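Local coordinates for protein cAMP factor (PDB 6JLC) that probably acts as a secreted pore-forming toxin that promotes haemolysis, this chain being the CAMP-factor portion of the longer protein, at residues T24-W37 and I81-R93. Residues are numbered along the deposited sequence; the frame is centred on the assembly and turned at random.
Sequences TLKEIQSEEPKADW and IGLTVDKSANNLR
Val85 lays its CG1 methyl over one face of the Trp37 indole, 3.8 Å from the centroid of the five-membered ring and only 13° off the ring normal, which identifies a CH-pi contact. That methyl stands anti to the backbone N (chi1 171°), a setting that also brings CG1 within 3.8 Å of Ile28 CD1. The opposite face of the indole is backed by Ala35 CB, so the ring is sandwiched between its own loop and helix 68-91. Farther along the indole, Ser88 OG approaches CZ3 obliquely at 3.0 Å; this hydroxyl is buried without a hydrogen-bond partner in the model. Leu25 sends CD2 to Val85 CB (3.7 Å), crossing it at about a right angle, while its CG and CD1 lie against Gly82 CA, where the backbones come nearest. Ile28 reaches with CD1 to Asp86 CA and with CG2 to Ala89 CB.

No direct hydrogen bond joins the segments; the polar end is bridged by water. Glu32 OE1 accepts from two waters, one also donating to Ala89 O (2.8 Å), the other linking Glu31 OE1 and Arg93 NH2. The direct Glu32 OE2 to Arg93 NH1 salt bridge is long at 3.8 Å and approaches obliquely; NH1 is hydrogen-bonded to the carbonyl of Tyr153 on helix 152-173. The 24-31 and 81-91 portions of helices 8-31 and 68-91, whose axes come within 9.7 Å at 37°, meet through Leu25 and Ile28 against Val85 and Ala89, with Trp37 closing the end, an arrangement typical of the helical-bundle core of this all-helical CAMP-factor fold.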
loop_
_atom_site.group_PDB
_atom_site.type_symbol
_atom_site.label_atom_id
_atom_site.label_comp_id
_atom_site.label_asym_id
_atom_site.label_seq_id
_atom_site.Cartn_x
_atom_site.Cartn_y
_atom_site.Cartn_z
ATOM N N THR A 24 -2.606 -3.643 7.296
ATOM C CA THR A 24 -1.492 -3.151 6.491
ATOM C C THR A 24 -1.953 -2.828 5.076
ATOM O O THR A 24 -1.623 -1.771 4.522
ATOM C CB THR A 24 -0.362 -4.183 6.469
ATOM O OG1 THR A 24 0.168 -4.341 7.788
ATOM C CG2 THR A 24 0.750 -3.731 5.535
ATOM N N LEU A 25 -2.742 -3.729 4.483
ATOM C CA LEU A 25 -3.172 -3.533 3.106
ATOM C C LEU A 25 -4.098 -2.332 2.969
ATOM O O LEU A 25 -4.011 -1.593 1.983
ATOM C CB LEU A 25 -3.848 -4.799 2.589
ATOM C CG LEU A 25 -2.857 -5.955 2.419
ATOM C CD1 LEU A 25 -3.608 -7.264 2.262
ATOM C CD2 LEU A 25 -1.958 -5.708 1.214
ATOM N N LYS A 26 -5.000 -2.126 3.933
ATOM C CA LYS A 26 -5.899 -0.974 3.864
ATOM C C LYS A 26 -5.128 0.341 3.933
ATOM O O LYS A 26 -5.466 1.299 3.229
ATOM C CB LYS A 26 -6.938 -1.051 4.985
ATOM C CG LYS A 26 -8.062 -2.012 4.664
ATOM C CD LYS A 26 -8.922 -2.328 5.869
ATOM C CE LYS A 26 -10.143 -3.129 5.441
ATOM N NZ LYS A 26 -11.012 -3.486 6.596
ATOM N N GLU A 27 -4.094 0.407 4.773
ATOM C CA GLU A 27 -3.280 1.620 4.850
ATOM C C GLU A 27 -2.598 1.905 3.519
ATOM O O GLU A 27 -2.618 3.037 3.027
ATOM C CB GLU A 27 -2.238 1.502 5.963
ATOM C CG GLU A 27 -2.817 1.404 7.358
ATOM C CD GLU A 27 -1.767 1.077 8.405
ATOM O OE1 GLU A 27 -0.560 1.175 8.091
ATOM O OE2 GLU A 27 -2.151 0.719 9.539
ATOM N N ILE A 28 -1.989 0.887 2.915
ATOM C CA ILE A 28 -1.329 1.103 1.633
ATOM C C ILE A 28 -2.345 1.475 0.559
ATOM O O ILE A 28 -2.069 2.312 -0.313
ATOM C CB ILE A 28 -0.513 -0.140 1.241
ATOM C CG1 ILE A 28 0.605 -0.367 2.258
ATOM C CG2 ILE A 28 0.040 -0.006 -0.172
ATOM C CD1 ILE A 28 1.227 -1.724 2.144
ATOM N N GLN A 29 -3.534 0.865 0.597
ATOM C CA GLN A 29 -4.547 1.197 -0.401
ATOM C C GLN A 29 -4.970 2.654 -0.279
ATOM O O GLN A 29 -5.218 3.328 -1.288
ATOM C CB GLN A 29 -5.758 0.279 -0.248
ATOM C CG GLN A 29 -6.936 0.657 -1.118
ATOM C CD GLN A 29 -8.168 -0.174 -0.813
ATOM O OE1 GLN A 29 -8.599 -0.273 0.340
ATOM N NE2 GLN A 29 -8.741 -0.776 -1.846
ATOM N N SER A 30 -5.061 3.146 0.956
ATOM C CA SER A 30 -5.363 4.551 1.204
ATOM C C SER A 30 -4.309 5.464 0.583
ATOM O O SER A 30 -4.637 6.518 0.030
ATOM C CB SER A 30 -5.462 4.782 2.712
ATOM O OG SER A 30 -5.173 6.121 3.051
ATOM N N GLU A 31 -3.039 5.069 0.654
ATOM C CA GLU A 31 -1.972 5.927 0.149
ATOM C C GLU A 31 -1.739 5.761 -1.349
ATOM O O GLU A 31 -1.236 6.687 -1.999
ATOM C CB GLU A 31 -0.674 5.645 0.905
ATOM C CG GLU A 31 -0.614 6.264 2.281
ATOM C CD GLU A 31 0.379 5.553 3.172
ATOM O OE1 GLU A 31 0.971 4.554 2.710
ATOM O OE2 GLU A 31 0.579 5.999 4.323
ATOM N N GLU A 32 -2.064 4.598 -1.921
ATOM C CA GLU A 32 -1.764 4.320 -3.323
ATOM C C GLU A 32 -2.979 3.683 -3.999
ATOM O O GLU A 32 -2.910 2.562 -4.496
ATOM C CB GLU A 32 -0.527 3.421 -3.430
ATOM C CG GLU A 32 0.663 3.923 -2.582
ATOM C CD GLU A 32 2.020 3.688 -3.230
ATOM O OE1 GLU A 32 2.870 3.007 -2.616
ATOM O OE2 GLU A 32 2.238 4.185 -4.358
ATOM N N PRO A 33 -4.103 4.412 -4.058
ATOM C CA PRO A 33 -5.365 3.774 -4.503
ATOM C C PRO A 33 -5.347 3.271 -5.934
ATOM O O PRO A 33 -6.096 2.341 -6.263
ATOM C CB PRO A 33 -6.400 4.897 -4.326
ATOM C CG PRO A 33 -5.599 6.164 -4.399
ATOM C CD PRO A 33 -4.288 5.839 -3.734
ATOM N N LYS A 34 -4.539 3.868 -6.805
ATOM C CA LYS A 34 -4.469 3.458 -8.198
ATOM C C LYS A 34 -3.369 2.431 -8.451
ATOM O O LYS A 34 -3.069 2.141 -9.614
ATOM C CB LYS A 34 -4.268 4.686 -9.093
ATOM C CG LYS A 34 -5.454 5.659 -9.118
ATOM C CD LYS A 34 -5.097 6.915 -9.919
ATOM C CE LYS A 34 -6.303 7.817 -10.141
ATOM N NZ LYS A 34 -5.926 9.051 -10.898
ATOM N N ALA A 35 -2.763 1.878 -7.396
ATOM C CA ALA A 35 -1.691 0.907 -7.577
ATOM C C ALA A 35 -2.177 -0.296 -8.373
ATOM O O ALA A 35 -3.332 -0.709 -8.272
ATOM C CB ALA A 35 -1.134 0.460 -6.231
ATOM N N ASP A 36 -1.273 -0.850 -9.186
ATOM C CA ASP A 36 -1.607 -2.033 -9.973
ATOM C C ASP A 36 -1.993 -3.213 -9.080
ATOM O O ASP A 36 -2.858 -4.018 -9.447
ATOM C CB ASP A 36 -0.422 -2.398 -10.876
ATOM C CG ASP A 36 -0.084 -1.295 -11.874
ATOM O OD1 ASP A 36 -0.737 -1.244 -12.940
ATOM O OD2 ASP A 36 0.818 -0.471 -11.589
ATOM N N TRP A 37 -1.382 -3.316 -7.897
ATOM C CA TRP A 37 -1.660 -4.437 -7.006
ATOM C C TRP A 37 -3.044 -4.372 -6.357
ATOM O O TRP A 37 -3.509 -5.389 -5.829
ATOM C CB TRP A 37 -0.580 -4.521 -5.922
ATOM C CG TRP A 37 -0.399 -3.269 -5.101
ATOM C CD1 TRP A 37 -1.330 -2.669 -4.292
ATOM C CD2 TRP A 37 0.793 -2.469 -5.000
ATOM N NE1 TRP A 37 -0.791 -1.547 -3.701
ATOM C CE2 TRP A 37 0.509 -1.403 -4.116
ATOM C CE3 TRP A 37 2.071 -2.548 -5.575
ATOM C CZ2 TRP A 37 1.454 -0.419 -3.797
ATOM C CZ3 TRP A 37 3.012 -1.573 -5.249
ATOM C CH2 TRP A 37 2.698 -0.526 -4.366
ATOM N N ILE A 81 0.422 -12.002 0.876
ATOM C CA ILE A 81 -0.008 -10.871 0.064
ATOM C C ILE A 81 0.263 -9.572 0.810
ATOM O O ILE A 81 0.797 -8.606 0.248
ATOM C CB ILE A 81 -1.494 -11.007 -0.304
ATOM C CG1 ILE A 81 -1.713 -12.198 -1.259
ATOM C CG2 ILE A 81 -1.994 -9.720 -0.949
ATOM C CD1 ILE A 81 -3.159 -12.579 -1.379
ATOM N N GLY A 82 -0.090 -9.530 2.096
ATOM C CA GLY A 82 0.223 -8.354 2.900
ATOM C C GLY A 82 1.710 -8.033 2.920
ATOM O O GLY A 82 2.115 -6.889 2.695
ATOM N N LEU A 83 2.539 -9.049 3.189
ATOM C CA LEU A 83 3.982 -8.816 3.237
ATOM C C LEU A 83 4.503 -8.305 1.905
ATOM O O LEU A 83 5.379 -7.429 1.866
ATOM C CB LEU A 83 4.725 -10.098 3.614
ATOM C CG LEU A 83 4.473 -10.709 4.981
ATOM C CD1 LEU A 83 5.141 -12.090 5.061
ATOM C CD2 LEU A 83 4.993 -9.766 6.073
ATOM N N THR A 84 3.999 -8.865 0.802
ATOM C CA THR A 84 4.529 -8.527 -0.514
ATOM C C THR A 84 4.211 -7.080 -0.877
ATOM O O THR A 84 5.074 -6.343 -1.379
ATOM C CB THR A 84 3.957 -9.494 -1.566
ATOM O OG1 THR A 84 4.281 -10.848 -1.200
ATOM C CG2 THR A 84 4.557 -9.199 -2.934
ATOM N N VAL A 85 2.958 -6.675 -0.672
ATOM C CA VAL A 85 2.543 -5.321 -1.008
ATOM C C VAL A 85 3.265 -4.317 -0.116
ATOM O O VAL A 85 3.665 -3.241 -0.569
ATOM C CB VAL A 85 1.011 -5.204 -0.895
ATOM C CG1 VAL A 85 0.557 -3.754 -1.016
ATOM C CG2 VAL A 85 0.320 -6.063 -1.973
ATOM N N ASP A 86 3.468 -4.669 1.155
ATOM C CA ASP A 86 4.182 -3.786 2.077
ATOM C C ASP A 86 5.623 -3.578 1.619
ATOM O O ASP A 86 6.111 -2.444 1.551
ATOM C CB ASP A 86 4.130 -4.382 3.489
ATOM C CG ASP A 86 4.344 -3.340 4.595
ATOM O OD1 ASP A 86 4.188 -2.133 4.351
ATOM O OD2 ASP A 86 4.656 -3.751 5.724
ATOM N N LYS A 87 6.324 -4.668 1.295
ATOM C CA LYS A 87 7.702 -4.533 0.827
ATOM C C LYS A 87 7.755 -3.756 -0.478
ATOM O O LYS A 87 8.645 -2.921 -0.682
ATOM C CB LYS A 87 8.344 -5.907 0.635
ATOM C CG LYS A 87 8.608 -6.636 1.924
ATOM C CD LYS A 87 9.707 -7.649 1.739
ATOM C CE LYS A 87 9.255 -8.762 0.835
ATOM N NZ LYS A 87 10.266 -9.847 0.810
ATOM N N SER A 88 6.823 -4.043 -1.387
ATOM C CA SER A 88 6.806 -3.353 -2.670
ATOM C C SER A 88 6.621 -1.852 -2.482
ATOM O O SER A 88 7.371 -1.045 -3.050
ATOM C CB SER A 88 5.697 -3.912 -3.540
ATOM O OG SER A 88 5.542 -3.101 -4.684
ATOM N N ALA A 89 5.622 -1.469 -1.681
ATOM C CA ALA A 89 5.331 -0.056 -1.452
ATOM C C ALA A 89 6.528 0.662 -0.847
ATOM O O ALA A 89 6.813 1.816 -1.188
ATOM C CB ALA A 89 4.111 0.085 -0.538
ATOM N N ASN A 90 7.249 -0.010 0.044
ATOM C CA ASN A 90 8.336 0.625 0.767
ATOM C C ASN A 90 9.658 0.596 0.017
ATOM O O ASN A 90 10.474 1.504 0.202
ATOM C CB ASN A 90 8.499 -0.038 2.134
ATOM C CG ASN A 90 7.309 0.224 3.037
ATOM O OD1 ASN A 90 6.798 1.341 3.089
ATOM N ND2 ASN A 90 6.845 -0.807 3.730
ATOM N N ASN A 91 9.891 -0.415 -0.830
ATOM C CA ASN A 91 11.197 -0.607 -1.441
ATOM C C ASN A 91 11.253 -0.380 -2.948
ATOM O O ASN A 91 12.344 -0.122 -3.466
ATOM C CB ASN A 91 11.712 -2.021 -1.133
ATOM C CG ASN A 91 11.781 -2.285 0.351
ATOM O OD1 ASN A 91 12.108 -1.392 1.125
ATOM N ND2 ASN A 91 11.443 -3.497 0.760
ATOM N N LEU A 92 10.132 -0.476 -3.670
ATOM C CA LEU A 92 10.166 -0.466 -5.131
ATOM C C LEU A 92 9.621 0.833 -5.727
ATOM O O LEU A 92 9.280 0.869 -6.917
ATOM C CB LEU A 92 9.397 -1.669 -5.694
ATOM C CG LEU A 92 9.851 -3.033 -5.170
ATOM C CD1 LEU A 92 8.987 -4.142 -5.777
ATOM C CD2 LEU A 92 11.305 -3.265 -5.484
ATOM N N ARG A 93 9.573 1.912 -4.935
ATOM C CA ARG A 93 8.846 3.111 -5.357
ATOM C C ARG A 93 9.397 3.701 -6.649
ATOM O O ARG A 93 8.630 4.232 -7.465
ATOM C CB ARG A 93 8.883 4.175 -4.260
ATOM C CG ARG A 93 7.934 5.336 -4.583
ATOM C CD ARG A 93 7.940 6.412 -3.512
ATOM N NE ARG A 93 7.340 5.966 -2.257
ATOM C CZ ARG A 93 6.035 5.864 -2.027
ATOM N NH1 ARG A 93 5.146 6.160 -2.972
ATOM N NH2 ARG A 93 5.617 5.454 -0.840
HETATM O O HOH W 1 3.094 3.896 0.491
HETATM O O HOH W 2 5.455 2.857 -3.395
#